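Local coordinates for protein adenylation domain (PDB 5N9X) that belongs to the ANL superfamily of AMP-binding enzymes as an adenylation domain, with ATP, magnesium and threonine held in its pocket, at residues A[174-180]-A[372-378]; A[182-187]-A[369-373]; A[384-388]-A[399-403]. All blocks are in the same frame, centred on the assembly; numbering follows the deposited sequence. Where two conformers were deposited one is given.

Contact 1 of 3, residues A[174-180]-A[372-378]. With ATP (adenosine-5'-triphosphate), chain D.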
loop_
_atom_site.group_PDB
_atom_site.type_symbol
_atom_site.label_atom_id
_atom_site.label_comp_id
_atom_site.label_asym_id
_atom_site.label_seq_id
_atom_site.Cartn_x
_atom_site.Cartn_y
_atom_site.Cartn_z
ATOM N N PRO A 174 -15.525 3.867 4.744
ATOM C CA PRO A 174 -14.349 3.761 3.905
ATOM C C PRO A 174 -14.473 4.764 2.777
ATOM O O PRO A 174 -15.546 5.203 2.546
ATOM C CB PRO A 174 -14.401 2.329 3.356
ATOM C CG PRO A 174 -15.396 1.603 4.130
ATOM C CD PRO A 174 -16.392 2.628 4.433
ATOM N N LYS A 175 -13.367 5.404 2.452
ATOM C CA LYS A 175 -13.387 6.352 1.338
ATOM C C LYS A 175 -12.658 5.931 0.069
ATOM O O LYS A 175 -11.551 5.411 0.114
ATOM C CB LYS A 175 -12.856 7.700 1.830
ATOM C CG LYS A 175 -11.461 7.670 2.432
ATOM C CD LYS A 175 -11.079 9.064 2.900
ATOM C CE LYS A 175 -9.685 9.106 3.494
ATOM N NZ LYS A 175 -9.569 8.327 4.755
ATOM N N GLY A 176 -13.306 6.180 -1.066
ATOM C CA GLY A 176 -12.753 5.837 -2.358
ATOM C C GLY A 176 -11.870 6.906 -2.990
ATOM O O GLY A 176 -12.252 8.090 -3.091
ATOM N N VAL A 177 -10.687 6.463 -3.427
ATOM C CA VAL A 177 -9.733 7.281 -4.160
ATOM C C VAL A 177 -9.653 6.778 -5.601
ATOM O O VAL A 177 -9.190 5.648 -5.853
ATOM C CB VAL A 177 -8.307 7.226 -3.538
ATOM C CG1 VAL A 177 -7.399 8.250 -4.204
ATOM C CG2 VAL A 177 -8.334 7.417 -2.022
ATOM N N PRO A 178 -10.117 7.600 -6.556
ATOM C CA PRO A 178 -9.981 7.232 -7.972
ATOM C C PRO A 178 -8.657 7.706 -8.553
ATOM O O PRO A 178 -8.344 8.898 -8.509
ATOM C CB PRO A 178 -11.166 7.939 -8.639
ATOM C CG PRO A 178 -11.404 9.144 -7.761
ATOM C CD PRO A 178 -10.952 8.801 -6.363
ATOM N N VAL A 179 -7.889 6.774 -9.103
ATOM C CA VAL A 179 -6.573 7.097 -9.657
ATOM C C VAL A 179 -6.588 6.951 -11.170
ATOM O O VAL A 179 -6.942 5.878 -11.693
ATOM C CB VAL A 179 -5.483 6.197 -9.047
ATOM C CG1 VAL A 179 -4.131 6.424 -9.707
ATOM C CG2 VAL A 179 -5.418 6.427 -7.554
ATOM N N ARG A 180 -6.214 8.022 -11.867
ATOM C CA ARG A 180 -6.210 8.032 -13.342
ATOM C C ARG A 180 -4.981 7.387 -14.015
ATOM O O ARG A 180 -3.912 7.290 -13.420
ATOM C CB ARG A 180 -6.345 9.470 -13.837
ATOM C CG ARG A 180 -7.718 10.052 -13.588
ATOM C CD ARG A 180 -7.648 11.539 -13.311
ATOM N NE ARG A 180 -8.878 12.211 -13.743
ATOM C CZ ARG A 180 -8.927 13.453 -14.226
ATOM N NH1 ARG A 180 -7.816 14.179 -14.318
ATOM N NH2 ARG A 180 -10.087 13.975 -14.614
ATOM N N SER A 372 -3.987 12.459 -7.233
ATOM C CA SER A 372 -5.390 12.189 -7.595
ATOM C C SER A 372 -6.308 13.405 -7.669
ATOM O O SER A 372 -5.994 14.464 -7.156
ATOM C CB SER A 372 -5.994 11.197 -6.603
ATOM O OG SER A 372 -6.412 11.843 -5.419
ATOM N N GLU A 373 -7.465 13.235 -8.290
ATOM C CA GLU A 373 -8.393 14.342 -8.456
ATOM C C GLU A 373 -9.369 14.482 -7.296
ATOM O O GLU A 373 -10.419 15.090 -7.456
ATOM C CB GLU A 373 -9.184 14.185 -9.760
ATOM C CG GLU A 373 -8.346 14.207 -11.027
ATOM C CD GLU A 373 -7.656 15.540 -11.309
ATOM O OE1 GLU A 373 -7.657 16.441 -10.433
ATOM O OE2 GLU A 373 -7.081 15.672 -12.416
ATOM N N GLY A 374 -9.035 13.917 -6.142
ATOM C CA GLY A 374 -9.887 14.017 -4.973
ATOM C C GLY A 374 -10.689 12.754 -4.710
ATOM O O GLY A 374 -10.723 11.852 -5.543
ATOM N N TYR A 375 -11.345 12.693 -3.553
ATOM C CA TYR A 375 -12.114 11.519 -3.182
ATOM C C TYR A 375 -13.359 11.378 -4.029
ATOM O O TYR A 375 -13.842 12.354 -4.618
ATOM C CB TYR A 375 -12.490 11.561 -1.695
ATOM C CG TYR A 375 -11.269 11.605 -0.818
ATOM C CD1 TYR A 375 -10.454 10.498 -0.691
ATOM C CD2 TYR A 375 -10.913 12.765 -0.145
ATOM C CE1 TYR A 375 -9.329 10.536 0.088
ATOM C CE2 TYR A 375 -9.790 12.812 0.639
ATOM C CZ TYR A 375 -9.005 11.693 0.752
ATOM O OH TYR A 375 -7.903 11.733 1.534
ATOM N N LEU A 376 -13.853 10.143 -4.093
ATOM C CA LEU A 376 -15.136 9.849 -4.708
ATOM C C LEU A 376 -16.275 10.110 -3.711
ATOM O O LEU A 376 -16.281 9.556 -2.601
ATOM C CB LEU A 376 -15.166 8.397 -5.194
ATOM C CG LEU A 376 -16.464 7.911 -5.828
ATOM C CD1 LEU A 376 -16.405 8.145 -7.334
ATOM C CD2 LEU A 376 -16.690 6.432 -5.508
ATOM N N ASN A 377 -17.225 10.959 -4.106
ATOM C CA ASN A 377 -18.417 11.214 -3.298
ATOM C C ASN A 377 -18.113 11.620 -1.842
ATOM O O ASN A 377 -18.823 11.218 -0.927
ATOM C CB ASN A 377 -19.305 9.972 -3.308
ATOM C CG ASN A 377 -19.781 9.609 -4.702
ATOM O OD1 ASN A 377 -19.831 10.457 -5.597
ATOM N ND2 ASN A 377 -20.124 8.339 -4.896
ATOM N N ARG A 378 -17.025 12.365 -1.636
ATOM C CA ARG A 378 -16.695 12.949 -0.333
ATOM C C ARG A 378 -16.303 14.389 -0.603
ATOM O O ARG A 378 -15.138 14.763 -0.485
ATOM C CB ARG A 378 -15.552 12.213 0.368
ATOM C CG ARG A 378 -15.759 10.716 0.558
ATOM C CD ARG A 378 -16.819 10.320 1.581
ATOM N NE ARG A 378 -16.872 8.859 1.707
ATOM C CZ ARG A 378 -17.694 8.045 1.041
ATOM N NH1 ARG A 378 -18.601 8.523 0.198
ATOM N NH2 ARG A 378 -17.624 6.734 1.244
HETATM P PG ATP D . -6.036 6.973 4.479
HETATM O O1G ATP D . -5.429 8.213 5.126
HETATM O O2G ATP D . -7.474 6.741 4.825
HETATM O O3G ATP D . -5.847 6.884 2.975
HETATM P PB ATP D . -3.827 5.094 4.869
HETATM O O1B ATP D . -2.930 6.146 5.528
HETATM O O2B ATP D . -3.610 3.642 5.150
HETATM O O3B ATP D . -5.327 5.653 5.183
HETATM P PA ATP D . -2.745 4.741 2.340
HETATM O O1A ATP D . -2.641 5.725 1.199
HETATM O O2A ATP D . -2.867 3.258 2.004
HETATM O O3A ATP D . -3.943 5.221 3.277
HETATM O "O5'" ATP D . -1.560 4.923 3.452
HETATM C "C5'" ATP D . -0.568 5.950 3.435
HETATM C "C4'" ATP D . -0.120 6.274 4.862
HETATM O "O4'" ATP D . 0.878 5.369 5.308
HETATM C "C3'" ATP D . 0.419 7.680 5.057
HETATM O "O3'" ATP D . -0.592 8.420 5.731
HETATM C "C2'" ATP D . 1.632 7.539 5.940
HETATM O "O2'" ATP D . 1.271 7.930 7.262
HETATM C "C1'" ATP D . 1.953 6.059 5.960
HETATM N N9 ATP D . 3.225 5.757 5.232
HETATM C C8 ATP D . 3.310 5.303 3.962
HETATM N N7 ATP D . 4.589 5.110 3.565
HETATM C C5 ATP D . 5.368 5.435 4.612
HETATM C C6 ATP D . 6.827 5.450 4.862
HETATM N N6 ATP D . 7.685 5.076 3.893
HETATM N N1 ATP D . 7.256 5.857 6.073
HETATM C C2 ATP D . 6.376 6.256 7.013
HETATM N N3 ATP D . 5.032 6.260 6.878
HETATM C C4 ATP D . 4.469 5.868 5.708
HETATM O O HOH W 1 -7.182 11.043 -10.107
#
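In ANL enzymes the phosphate-binding A3 motif runs out into a strand, and the loop of the A6 motif lies along it; here Lys-175 of the first meets Tyr-375 of the second. The lysine aliphatic chain passes over one face of the tyrosine ring, a CH-pi contact with CD 4.0 Å from the ring centroid. CG leaves between the backbone N and the carbonyl carbon (chi1 57°), and a final bend at chi4 carries NZ to the gamma-phosphate, where it donates to O2G of ATP at 2.6 Å. The ring is held from its rim as well: Gly-176 O lies in its plane, Val-177 CG2 packs beside CE1, and its hydroxyl is hydrogen-bonded to Glu-315. The same Gly-176 O accepts a hydrogen bond from Leu-376 N at 2.8 Å, almost straight (175° at H), which pins the loop to the strand. At the Pro-174 end, Arg-378 NH2 gives a hydrogen in the guanidinium plane to Pro-174 O (2.9 Å), while its NH1 makes a salt bridge to Asp-113 of helix 104-114. Toward the other end, a water donates to Pro-178 O and accepts from Glu-373 N, bridging the backbones. Arg-180 and Glu-373 close that end with a salt bridge: the glutamate CG lies over the guanidinium face, 3.1 Å above it, the carboxylate stands nearly upright to the guanidinium plane, and OE2 meets NH1.

Contact 2 of 3, residues A[182-187]-A[369-373]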
loop_
_atom_site.group_PDB
_atom_site.type_symbol
_atom_site.label_atom_id
_atom_site.label_comp_id
_atom_site.label_asym_id
_atom_site.label_seq_id
_atom_site.Cartn_x
_atom_site.Cartn_y
_atom_site.Cartn_z
ATOM N N GLY A 182 -3.026 8.528 -16.355
ATOM C CA GLY A 182 -1.950 9.500 -16.273
ATOM C C GLY A 182 -1.323 9.644 -14.901
ATOM O O GLY A 182 -0.129 9.946 -14.787
ATOM N N ASN A 183 -2.098 9.440 -13.840
ATOM C CA ASN A 183 -1.475 9.383 -12.519
ATOM C C ASN A 183 -0.483 8.209 -12.465
ATOM O O ASN A 183 0.701 8.413 -12.173
ATOM C CB ASN A 183 -2.498 9.241 -11.386
ATOM C CG ASN A 183 -3.464 10.426 -11.272
ATOM O OD1 ASN A 183 -4.629 10.223 -11.014
ATOM N ND2 ASN A 183 -2.963 11.653 -11.406
ATOM N N VAL A 184 -0.951 6.993 -12.766
ATOM C CA VAL A 184 -0.045 5.850 -12.735
ATOM C C VAL A 184 1.133 5.944 -13.714
ATOM O O VAL A 184 2.267 5.602 -13.349
ATOM C CB VAL A 184 -0.742 4.500 -13.022
ATOM C CG1 VAL A 184 0.164 3.378 -12.542
ATOM C CG2 VAL A 184 -2.064 4.398 -12.314
ATOM N N THR A 185 0.881 6.379 -14.952
ATOM C CA THR A 185 1.981 6.486 -15.901
ATOM C C THR A 185 2.975 7.553 -15.416
ATOM O O THR A 185 4.183 7.368 -15.572
ATOM C CB THR A 185 1.490 6.733 -17.388
ATOM O OG1 THR A 185 0.696 7.922 -17.497
ATOM C CG2 THR A 185 0.688 5.530 -17.893
ATOM N N ALA A 186 2.508 8.622 -14.774
ATOM C CA ALA A 186 3.451 9.569 -14.163
ATOM C C ALA A 186 4.300 8.914 -13.060
ATOM O O ALA A 186 5.461 9.268 -12.896
ATOM C CB ALA A 186 2.719 10.797 -13.602
ATOM N N LEU A 187 3.734 7.969 -12.314
ATOM C CA LEU A 187 4.499 7.237 -11.296
ATOM C C LEU A 187 5.755 6.562 -11.897
ATOM O O LEU A 187 6.886 6.803 -11.460
ATOM C CB LEU A 187 3.612 6.186 -10.601
ATOM C CG LEU A 187 4.390 5.236 -9.664
ATOM C CD1 LEU A 187 5.042 5.998 -8.521
ATOM C CD2 LEU A 187 3.553 4.104 -9.132
ATOM N N PRO A 369 1.719 15.620 -11.115
ATOM C CA PRO A 369 0.885 14.765 -11.977
ATOM C C PRO A 369 0.474 13.416 -11.365
ATOM O O PRO A 369 -0.389 12.756 -11.944
ATOM C CB PRO A 369 1.773 14.557 -13.205
ATOM C CG PRO A 369 3.184 14.656 -12.661
ATOM C CD PRO A 369 3.114 15.708 -11.591
ATOM N N GLN A 370 1.061 13.008 -10.238
ATOM C CA GLN A 370 0.621 11.784 -9.556
ATOM C C GLN A 370 -0.507 12.027 -8.552
ATOM O O GLN A 370 -1.122 11.081 -8.056
ATOM C CB GLN A 370 1.779 11.106 -8.820
ATOM C CG GLN A 370 2.754 10.340 -9.687
ATOM C CD GLN A 370 3.955 9.841 -8.875
ATOM O OE1 GLN A 370 5.119 10.121 -9.219
ATOM N NE2 GLN A 370 3.674 9.099 -7.788
ATOM N N VAL A 371 -0.754 13.285 -8.215
ATOM C CA VAL A 371 -1.817 13.581 -7.268
ATOM C C VAL A 371 -3.222 13.335 -7.880
ATOM O O VAL A 371 -3.589 13.920 -8.902
ATOM C CB VAL A 371 -1.724 15.040 -6.738
ATOM C CG1 VAL A 371 -2.823 15.298 -5.716
ATOM C CG2 VAL A 371 -0.333 15.319 -6.123
ATOM N N SER A 372 -3.987 12.459 -7.233
ATOM C CA SER A 372 -5.390 12.189 -7.595
ATOM C C SER A 372 -6.308 13.405 -7.669
ATOM O O SER A 372 -5.994 14.464 -7.156
ATOM C CB SER A 372 -5.994 11.197 -6.603
ATOM O OG SER A 372 -6.412 11.843 -5.419
ATOM N N GLU A 373 -7.465 13.235 -8.290
ATOM C CA GLU A 373 -8.393 14.342 -8.456
ATOM C C GLU A 373 -9.369 14.482 -7.296
ATOM O O GLU A 373 -10.419 15.090 -7.456
ATOM C CB GLU A 373 -9.184 14.185 -9.760
ATOM C CG GLU A 373 -8.346 14.207 -11.027
ATOM C CD GLU A 373 -7.656 15.540 -11.309
ATOM O OE1 GLU A 373 -7.657 16.441 -10.433
ATOM O OE2 GLU A 373 -7.081 15.672 -12.416
HETATM O O HOH W 1 -7.182 11.043 -10.107
#
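Asn-183 and Gln-370 both set CG anti to their own carbonyl carbon (chi1 -63° and -76°), and from there each reaches across to the opposite backbone. For the asparagine, this brings the amide to the loop: ND2 donates to Pro-369 O at 2.9 Å (156° at H), with the oxygen lying in the amide plane but the donor tilted out of the carbonyl plane. Val-371 O lies 3.4 Å from the same ND2. The other end of the amide is gripped too, since OD1 accepts from a water at 2.8 Å, the one that also holds Glu-373 N, and from the backbone N of Arg-180, the N-cap residue of the helix. Held at both ends, the amide has its rotation well defined. Gln-370, extended beyond CG, lies across the next turn: CD sits 3.6 Å from Leu-187 CA, and NE2 comes within 3.5 Å of Leu-187 CD1, while its hydrogens go to His-319 O and Thr-316 O. One turn on from Asn-183, Ala-186 CB fits against Pro-369 CB and Gln-370 CG, each 3.9 Å away. Loop 369-373 is thereby laid on the first turns of helix 181-191. In the AMP-binding domain, this seats the loop of the A6 motif on the helix that follows the A3 strand.

Contact 3 of 3, residues A[384-388]-A[399-403]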
loop_
_atom_site.group_PDB
_atom_site.type_symbol
_atom_site.label_atom_id
_atom_site.label_comp_id
_atom_site.label_asym_id
_atom_site.label_seq_id
_atom_site.Cartn_x
_atom_site.Cartn_y
_atom_site.Cartn_z
ATOM N N GLU A 384 -11.105 20.010 1.745
ATOM C CA GLU A 384 -10.129 20.244 2.805
ATOM C C GLU A 384 -8.707 19.805 2.497
ATOM O O GLU A 384 -7.755 20.503 2.850
ATOM C CB GLU A 384 -10.560 19.548 4.092
ATOM C CG GLU A 384 -11.814 20.073 4.704
ATOM C CD GLU A 384 -12.387 19.098 5.710
ATOM O OE1 GLU A 384 -13.603 19.194 6.019
ATOM O OE2 GLU A 384 -11.619 18.208 6.154
ATOM N N ARG A 385 -8.561 18.644 1.864
ATOM C CA ARG A 385 -7.256 18.008 1.728
ATOM C C ARG A 385 -6.581 18.223 0.372
ATOM O O ARG A 385 -5.395 17.948 0.217
ATOM C CB ARG A 385 -7.396 16.514 2.017
ATOM C CG ARG A 385 -7.731 16.198 3.452
ATOM C CD ARG A 385 -7.718 14.708 3.645
ATOM N NE ARG A 385 -7.947 14.315 5.029
ATOM C CZ ARG A 385 -8.010 13.047 5.432
ATOM N NH1 ARG A 385 -7.842 12.063 4.558
ATOM N NH2 ARG A 385 -8.215 12.760 6.713
ATOM N N PHE A 386 -7.345 18.704 -0.601
ATOM C CA PHE A 386 -6.808 19.085 -1.908
ATOM C C PHE A 386 -7.089 20.567 -2.119
ATOM O O PHE A 386 -8.245 20.932 -2.367
ATOM C CB PHE A 386 -7.456 18.283 -3.057
ATOM C CG PHE A 386 -7.265 16.792 -2.972
ATOM C CD1 PHE A 386 -8.083 16.020 -2.159
ATOM C CD2 PHE A 386 -6.297 16.153 -3.745
ATOM C CE1 PHE A 386 -7.923 14.637 -2.103
ATOM C CE2 PHE A 386 -6.136 14.781 -3.695
ATOM C CZ PHE A 386 -6.947 14.021 -2.869
ATOM N N THR A 387 -6.058 21.409 -2.026
ATOM C CA THR A 387 -6.231 22.864 -2.088
ATOM C C THR A 387 -5.398 23.517 -3.193
ATOM O O THR A 387 -4.320 23.030 -3.539
ATOM C CB THR A 387 -5.869 23.519 -0.742
ATOM O OG1 THR A 387 -4.559 23.088 -0.330
ATOM C CG2 THR A 387 -6.848 23.096 0.298
ATOM N N THR A 388 -5.921 24.612 -3.747
ATOM C CA THR A 388 -5.195 25.462 -4.698
ATOM C C THR A 388 -5.216 26.893 -4.170
ATOM O O THR A 388 -6.279 27.405 -3.797
ATOM C CB THR A 388 -5.820 25.443 -6.112
ATOM O OG1 THR A 388 -6.113 24.096 -6.507
ATOM C CG2 THR A 388 -4.896 26.099 -7.131
ATOM N N PRO A 399 0.141 25.675 -7.386
ATOM C CA PRO A 399 -0.047 24.229 -7.501
ATOM C C PRO A 399 -1.270 23.758 -6.723
ATOM O O PRO A 399 -1.750 24.465 -5.830
ATOM C CB PRO A 399 1.240 23.650 -6.896
ATOM C CG PRO A 399 2.131 24.804 -6.633
ATOM C CD PRO A 399 1.257 26.005 -6.488
ATOM N N ARG A 400 -1.768 22.581 -7.083
ATOM C CA ARG A 400 -2.833 21.915 -6.346
ATOM C C ARG A 400 -2.166 20.958 -5.346
ATOM O O ARG A 400 -1.493 20.007 -5.757
ATOM C CB ARG A 400 -3.760 21.169 -7.313
ATOM C CG ARG A 400 -5.023 20.612 -6.702
ATOM C CD ARG A 400 -6.016 20.159 -7.761
ATOM N NE ARG A 400 -6.934 19.168 -7.204
ATOM C CZ ARG A 400 -6.737 17.854 -7.235
ATOM N NH1 ARG A 400 -5.667 17.337 -7.816
ATOM N NH2 ARG A 400 -7.630 17.050 -6.687
ATOM N N TYR A 401 -2.318 21.218 -4.050
ATOM C CA TYR A 401 -1.580 20.476 -3.032
ATOM C C TYR A 401 -2.477 19.442 -2.349
ATOM O O TYR A 401 -3.600 19.762 -1.988
ATOM C CB TYR A 401 -1.011 21.435 -1.967
ATOM C CG TYR A 401 0.228 22.195 -2.381
ATOM C CD1 TYR A 401 1.480 21.566 -2.434
ATOM C CD2 TYR A 401 0.158 23.553 -2.695
ATOM C CE1 TYR A 401 2.625 22.270 -2.825
ATOM C CE2 TYR A 401 1.288 24.267 -3.081
ATOM C CZ TYR A 401 2.516 23.627 -3.142
ATOM O OH TYR A 401 3.627 24.345 -3.523
ATOM N N TYR A 402 -1.987 18.218 -2.159
ATOM C CA TYR A 402 -2.669 17.271 -1.277
ATOM C C TYR A 402 -2.028 17.294 0.103
ATOM O O TYR A 402 -0.799 17.167 0.258
ATOM C CB TYR A 402 -2.658 15.827 -1.819
ATOM C CG TYR A 402 -3.180 14.835 -0.789
ATOM C CD1 TYR A 402 -4.535 14.763 -0.505
ATOM C CD2 TYR A 402 -2.320 14.000 -0.087
ATOM C CE1 TYR A 402 -5.032 13.887 0.436
ATOM C CE2 TYR A 402 -2.803 13.104 0.858
ATOM C CZ TYR A 402 -4.167 13.055 1.111
ATOM O OH TYR A 402 -4.689 12.177 2.027
ATOM N N HIS A 403 -2.869 17.445 1.110
ATOM C CA HIS A 403 -2.386 17.507 2.471
ATOM C C HIS A 403 -2.329 16.086 3.011
ATOM O O HIS A 403 -3.355 15.442 3.184
ATOM C CB HIS A 403 -3.284 18.411 3.326
ATOM C CG HIS A 403 -3.514 19.777 2.737
ATOM N ND1 HIS A 403 -4.347 20.706 3.322
ATOM C CD2 HIS A 403 -3.016 20.369 1.628
ATOM C CE1 HIS A 403 -4.354 21.812 2.596
ATOM N NE2 HIS A 403 -3.560 21.634 1.562
#
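Phe-386 is enclosed between Arg-400 and Tyr-402, and each part of it can be followed outward. Its CB lies 3.8 Å from Arg-400 NH2; along the ring, CD2 comes closer, 3.4 Å from the same nitrogen and over one face of the guanidinium, whose plane is only 12° from that of the ring. At the tip, CZ meets Tyr-402 CD1 at 3.5 Å. The tyrosine carbon sits over the phenylalanine face but toward its rim, and the two ring planes, 48° apart, form an oblique pair. The polar end of Arg-400 is directed to Ser-372 O through NH1, and Tyr-402 OH is hydrogen-bonded to Tyr-375 OH, so this face of the strands turns to the loop 372-378. On the other face Thr-387 and His-403 are joined by a hydrogen bond of 2.6 Å between OG1 and NE2, either of which could donate. The oxygen lies near the imidazole plane, and the ring's first torsion (chi1 -52°) swings it across the neighbouring strand. His-403 is stacked on Trp-365 as well. The backbones are tied by Thr-387 N to Tyr-401 O (3.0 Å) and Tyr-401 N to Thr-387 O (2.7 Å), with His-403 N reaching Arg-385 O (2.7 Å) where the helix gives way to the strand. These are the ladder bonds of an antiparallel beta hairpin, whose second strand carries the start of the A7 motif of adenylation domains.

In the fold
A single loop explains how the three contacts belong together. Contacts 1 and 2 share Ser-372 and Glu-373 and one water, with centres 13 Å apart, and strand 175-180 passes into helix 181-191, so loop 369-378 runs beside both. Contact 3 meets the same loop through two arginines: Arg-400 NH1 lies 3.0 Å from Ser-372 O, and Arg-385 NH1 the same distance from Tyr-375 OH. The nucleotide lies beside contacts 1 and 3. The Arg-385 side chain comes to about 5 Å from ATP and that of Lys-175, which bonds it, to about 6 Å from magnesium; Asp-406 on strand 400-410 binds ATP. The threonine is about 9 Å from both Val-177 and Leu-187 side chains.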